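Local coordinates for protein glycosyl transferase family 8 (PDB 5GVV) that transfers galactose from UDP-galactose to the terminal glucose of the glycosylated serine-rich repeat protein PsrP, as the third step of its O-glycosylation, at residues Y37-D42 against C65-S70; K291-A296 against L319-N324. One frame throughout, in Å; residues are numbered along the deposited sequence.

Contact 1: residues Y37-D42 against C65-S70; sequences YLLNQD and CKLIGS
L38, N40, C65 and L67 stitch two parallel strands together at the end of a beta-alpha-beta crossover, in which helix 45-57 carries the chain from strand 34-40 to strand 61-66 of the GT-A nucleotide-binding fold. The backbone ladder follows the parallel pattern: C65 N donates to L38 O, N40 N to C65 O at 2.9 Å, and L67 N to N40 O at 2.7 Å. The pairing thus runs one residue past the strand, into the inverse gamma turn centred on L67. Beyond the last backbone bond, Q41 NE2 makes a weak, bent bond to L67 O at 3.4 Å.

On the sheet face of L39 and C65, the contact is apolar. C65 SG lies 3.6 Å from Y37 CD1, in the plane of the ring and at its edge, a sulfur-aromatic contact, while L39 CD1 rests against C65 CB. Closer packing follows at the turn, where L67 CD1 reaches L39 CB at 3.5 Å, a tight approach.

The face of N40 and K66 is polar. K66 bends at chi2 and chi4, which brings NZ back over the neighbouring strand to N40 OD1 at 2.8 Å, in the carbonyl plane and on a lone pair. The other end of the same amide folds back: with CG held between its own N and carbonyl carbon (chi1 72°), N40 sends ND2 to L38 O, which C65 N approaches from the opposite face of that carbonyl.

Further out, Q237 of the second subunit donates to Q41 O. D64 holds both polar side chains, its OD2 in a salt bridge with K66 NZ and its OD1 accepting from N40 ND2.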
# COMPACT_ATOMS: atom_id res chain seq x y z
N TYR A 37 4.80 -7.15 17.82
CA TYR A 37 3.53 -7.84 17.63
C TYR A 37 2.66 -6.99 16.71
O TYR A 37 2.65 -5.77 16.82
CB TYR A 37 2.81 -8.03 18.97
CG TYR A 37 3.52 -8.91 19.98
CD1 TYR A 37 3.10 -10.21 20.20
CD2 TYR A 37 4.58 -8.42 20.73
CE1 TYR A 37 3.72 -11.02 21.13
CE2 TYR A 37 5.22 -9.23 21.68
CZ TYR A 37 4.78 -10.53 21.87
OH TYR A 37 5.40 -11.35 22.79
N LEU A 38 1.94 -7.63 15.79
CA LEU A 38 0.99 -6.90 14.95
C LEU A 38 -0.38 -7.55 14.99
O LEU A 38 -0.59 -8.62 14.41
CB LEU A 38 1.49 -6.80 13.51
CG LEU A 38 0.54 -6.15 12.49
CD1 LEU A 38 0.10 -4.78 12.97
CD2 LEU A 38 1.21 -6.05 11.13
N LEU A 39 -1.31 -6.91 15.68
CA LEU A 39 -2.68 -7.41 15.77
C LEU A 39 -3.43 -7.09 14.48
O LEU A 39 -3.47 -5.93 14.05
CB LEU A 39 -3.39 -6.80 16.98
CG LEU A 39 -3.23 -7.55 18.31
CD1 LEU A 39 -1.79 -7.53 18.78
CD2 LEU A 39 -4.16 -6.99 19.39
N ASN A 40 -3.99 -8.11 13.84
CA ASN A 40 -4.69 -7.92 12.58
C ASN A 40 -5.64 -9.08 12.29
O ASN A 40 -5.60 -10.10 12.99
CB ASN A 40 -3.69 -7.79 11.42
CG ASN A 40 -3.00 -9.11 11.08
OD1 ASN A 40 -3.26 -9.70 10.03
ND2 ASN A 40 -2.11 -9.56 11.96
N GLN A 41 -6.48 -8.93 11.27
CA GLN A 41 -7.39 -10.00 10.86
C GLN A 41 -7.07 -10.49 9.47
O GLN A 41 -7.22 -11.67 9.17
CB GLN A 41 -8.84 -9.51 10.85
CG GLN A 41 -9.41 -9.06 12.18
CD GLN A 41 -10.91 -8.83 12.09
OE1 GLN A 41 -11.37 -7.70 11.92
NE2 GLN A 41 -11.67 -9.90 12.21
N ASP A 42 -6.63 -9.58 8.60
CA ASP A 42 -6.62 -9.87 7.17
C ASP A 42 -5.32 -9.58 6.43
O ASP A 42 -5.31 -9.56 5.20
CB ASP A 42 -7.78 -9.13 6.49
CG ASP A 42 -7.66 -7.62 6.61
OD1 ASP A 42 -6.90 -7.13 7.48
OD2 ASP A 42 -8.32 -6.92 5.82
N CYS A 65 -0.32 -11.58 15.06
CA CYS A 65 -1.39 -11.82 16.02
C CYS A 65 -2.74 -11.74 15.32
O CYS A 65 -3.29 -10.66 15.14
CB CYS A 65 -1.30 -10.82 17.18
SG CYS A 65 0.28 -10.92 18.05
N LYS A 66 -3.25 -12.91 14.93
CA LYS A 66 -4.48 -12.97 14.16
C LYS A 66 -5.73 -12.93 15.04
O LYS A 66 -5.99 -13.86 15.82
CB LYS A 66 -4.49 -14.22 13.26
CG LYS A 66 -3.70 -14.04 11.96
CD LYS A 66 -4.32 -12.94 11.11
CE LYS A 66 -3.76 -12.92 9.68
NZ LYS A 66 -2.41 -12.29 9.60
N LEU A 67 -6.49 -11.85 14.91
CA LEU A 67 -7.75 -11.72 15.64
C LEU A 67 -8.88 -12.39 14.86
O LEU A 67 -9.82 -11.73 14.42
CB LEU A 67 -8.07 -10.25 15.92
CG LEU A 67 -7.17 -9.51 16.91
CD1 LEU A 67 -5.93 -9.04 16.20
CD2 LEU A 67 -7.86 -8.33 17.54
N ILE A 68 -8.76 -13.70 14.71
CA ILE A 68 -9.76 -14.47 13.99
C ILE A 68 -10.47 -15.40 14.97
O ILE A 68 -9.83 -16.25 15.60
CB ILE A 68 -9.11 -15.29 12.86
CG1 ILE A 68 -8.35 -14.36 11.90
CG2 ILE A 68 -10.16 -16.11 12.12
CD1 ILE A 68 -7.55 -15.09 10.83
N GLY A 69 -11.78 -15.24 15.09
CA GLY A 69 -12.56 -16.04 16.03
C GLY A 69 -13.59 -15.21 16.78
O GLY A 69 -13.55 -13.97 16.74
N SER A 70 -14.51 -15.89 17.45
CA SER A 70 -15.61 -15.24 18.15
C SER A 70 -15.16 -14.52 19.42
O SER A 70 -15.77 -13.53 19.82
CB SER A 70 -16.69 -16.28 18.50
OG SER A 70 -16.20 -17.22 19.44

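Contact 2: residues K291-A296 against L319-N324; sequences KIDYLA and LTRFPN
L319 opens the second segment by setting its two methyls against the first turn of helix 292-298. L319 CD1 packs on I292 CG2 at 4.0 Å, and L319 CD2 lies 3.5 Å from D293 OD2; a methyl thus flanks the carboxylate that R321 binds.

The R321 chain is extended from CG to NE and carries the guanidinium back to the helix, where R321 NH2 meets D293 OD2 at 2.7 Å in an almost straight salt bridge (173°). The oxygen lies in the guanidinium plane and uses its anti lone pair, while the two flat groups are turned 33° from each other. A water completes a small ring by donating to the same OD2 and accepting from R321 NH1, a nitrogen that also donates to A318 O.

F322 comes next, and its ring is covered on both sides. A296 CB sits 3.8 Å from the centroid of the F322 ring, over its middle, in a CH-pi contact; R321 CG lies toward the rim of the opposite face. F322 CE2 stands 3.2 Å above the plane of the R321 guanidinium, over its centre, and covers that face beside the salt bridge.

N324 ends the walk. Its ND2 donates to V302 O and makes a weak bond of 3.3 Å to A296 O, and a second water donates to A296 O and, at 2.8 Å, to N324 OD1. The arrangement is that of a helix packed on the connection between parallel strands: the chain leaving helix 314-317 passes helix 292-298 and enters strand 325-328, within an alpha/beta domain built on a six-stranded parallel sheet.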
# COMPACT_ATOMS: atom_id res chain seq x y z
N LYS A 291 -5.68 -32.36 14.34
CA LYS A 291 -4.36 -31.99 14.85
C LYS A 291 -3.56 -31.04 13.96
O LYS A 291 -2.34 -30.94 14.12
CB LYS A 291 -3.53 -33.24 15.15
CG LYS A 291 -4.07 -34.08 16.29
CD LYS A 291 -4.03 -33.31 17.59
CE LYS A 291 -4.46 -34.19 18.77
NZ LYS A 291 -5.86 -34.68 18.63
N ILE A 292 -4.23 -30.33 13.05
CA ILE A 292 -3.52 -29.46 12.10
C ILE A 292 -2.71 -28.33 12.77
O ILE A 292 -1.60 -28.02 12.34
CB ILE A 292 -4.46 -28.89 10.99
CG1 ILE A 292 -3.65 -28.16 9.92
CG2 ILE A 292 -5.51 -27.96 11.58
CD1 ILE A 292 -2.58 -29.02 9.28
N ASP A 293 -3.26 -27.75 13.84
CA ASP A 293 -2.55 -26.69 14.55
C ASP A 293 -1.27 -27.25 15.17
O ASP A 293 -0.19 -26.65 15.07
CB ASP A 293 -3.43 -26.09 15.64
CG ASP A 293 -4.67 -25.42 15.08
OD1 ASP A 293 -5.57 -26.14 14.59
OD2 ASP A 293 -4.75 -24.17 15.14
N TYR A 294 -1.39 -28.40 15.81
CA TYR A 294 -0.25 -29.06 16.43
C TYR A 294 0.82 -29.39 15.40
O TYR A 294 2.00 -29.11 15.61
CB TYR A 294 -0.70 -30.33 17.16
CG TYR A 294 0.45 -31.17 17.65
CD1 TYR A 294 1.11 -30.86 18.83
CD2 TYR A 294 0.89 -32.26 16.91
CE1 TYR A 294 2.17 -31.63 19.27
CE2 TYR A 294 1.95 -33.03 17.34
CZ TYR A 294 2.58 -32.71 18.52
OH TYR A 294 3.63 -33.49 18.93
N LEU A 295 0.40 -29.98 14.28
CA LEU A 295 1.33 -30.37 13.22
C LEU A 295 2.07 -29.14 12.67
O LEU A 295 3.28 -29.18 12.48
CB LEU A 295 0.60 -31.09 12.08
CG LEU A 295 -0.14 -32.37 12.44
CD1 LEU A 295 -0.79 -33.00 11.21
CD2 LEU A 295 0.77 -33.38 13.13
N ALA A 296 1.33 -28.07 12.43
CA ALA A 296 1.92 -26.83 11.95
C ALA A 296 2.98 -26.32 12.92
O ALA A 296 4.08 -25.92 12.51
CB ALA A 296 0.85 -25.77 11.74
N LEU A 319 -5.54 -20.34 10.88
CA LEU A 319 -4.28 -21.01 10.58
C LEU A 319 -3.30 -20.09 9.84
O LEU A 319 -2.12 -20.42 9.70
CB LEU A 319 -4.52 -22.29 9.76
CG LEU A 319 -5.30 -23.42 10.43
CD1 LEU A 319 -5.55 -24.57 9.46
CD2 LEU A 319 -4.58 -23.92 11.68
N THR A 320 -3.78 -18.93 9.38
CA THR A 320 -2.92 -17.93 8.75
C THR A 320 -1.88 -17.32 9.69
O THR A 320 -0.95 -16.64 9.25
CB THR A 320 -3.75 -16.77 8.15
OG1 THR A 320 -4.59 -16.18 9.16
CG2 THR A 320 -4.62 -17.27 7.01
N ARG A 321 -2.01 -17.58 10.99
CA ARG A 321 -1.04 -17.09 11.96
C ARG A 321 0.27 -17.87 11.85
O ARG A 321 1.31 -17.42 12.34
CB ARG A 321 -1.59 -17.19 13.38
CG ARG A 321 -1.69 -18.61 13.94
CD ARG A 321 -2.57 -18.65 15.18
NE ARG A 321 -2.57 -19.96 15.84
CZ ARG A 321 -3.33 -20.98 15.46
NH1 ARG A 321 -4.13 -20.87 14.40
NH2 ARG A 321 -3.27 -22.14 16.12
N PHE A 322 0.21 -19.04 11.20
CA PHE A 322 1.39 -19.86 10.95
C PHE A 322 2.02 -19.48 9.63
O PHE A 322 1.31 -19.24 8.65
CB PHE A 322 1.03 -21.35 10.90
CG PHE A 322 0.48 -21.89 12.18
CD1 PHE A 322 1.33 -22.13 13.26
CD2 PHE A 322 -0.87 -22.19 12.31
CE1 PHE A 322 0.83 -22.65 14.44
CE2 PHE A 322 -1.37 -22.71 13.48
CZ PHE A 322 -0.52 -22.94 14.56
N PRO A 323 3.37 -19.43 9.59
CA PRO A 323 4.08 -19.07 8.36
C PRO A 323 4.13 -20.23 7.38
O PRO A 323 4.50 -20.02 6.23
CB PRO A 323 5.49 -18.75 8.86
CG PRO A 323 5.65 -19.60 10.09
CD PRO A 323 4.28 -19.64 10.73
N ASN A 324 3.73 -21.43 7.82
CA ASN A 324 3.84 -22.61 6.98
C ASN A 324 2.52 -23.30 6.61
O ASN A 324 2.51 -24.45 6.16
CB ASN A 324 4.80 -23.63 7.62
CG ASN A 324 4.33 -24.10 8.98
OD1 ASN A 324 3.77 -23.32 9.76
ND2 ASN A 324 4.55 -25.37 9.28
O HOH W 1 -6.70 -22.66 14.42
O HOH W 2 5.00 -23.42 12.26

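The two contacts come in series along the chain, contact 1 closing well before contact 2 opens, and their centres lie 15 Å apart. Contact 1 belongs to the mixed sheet of the glycosyltransferase domain, at the outermost strand 61-66; contact 2 belongs to the domain built on the parallel sheet of strands 278-283 to 387-389. They nevertheless meet: T320 OG1 lies 3.4 Å from K66 CE and 3.6 Å from I68 CD1. Residues 65-70 and 319-324 therefore form part of the junction between the two domains. UDP binds on the side of contact 1, about 7 Å from the L38 side chain, whereas contact 2 lies away from the UDP and manganese sites.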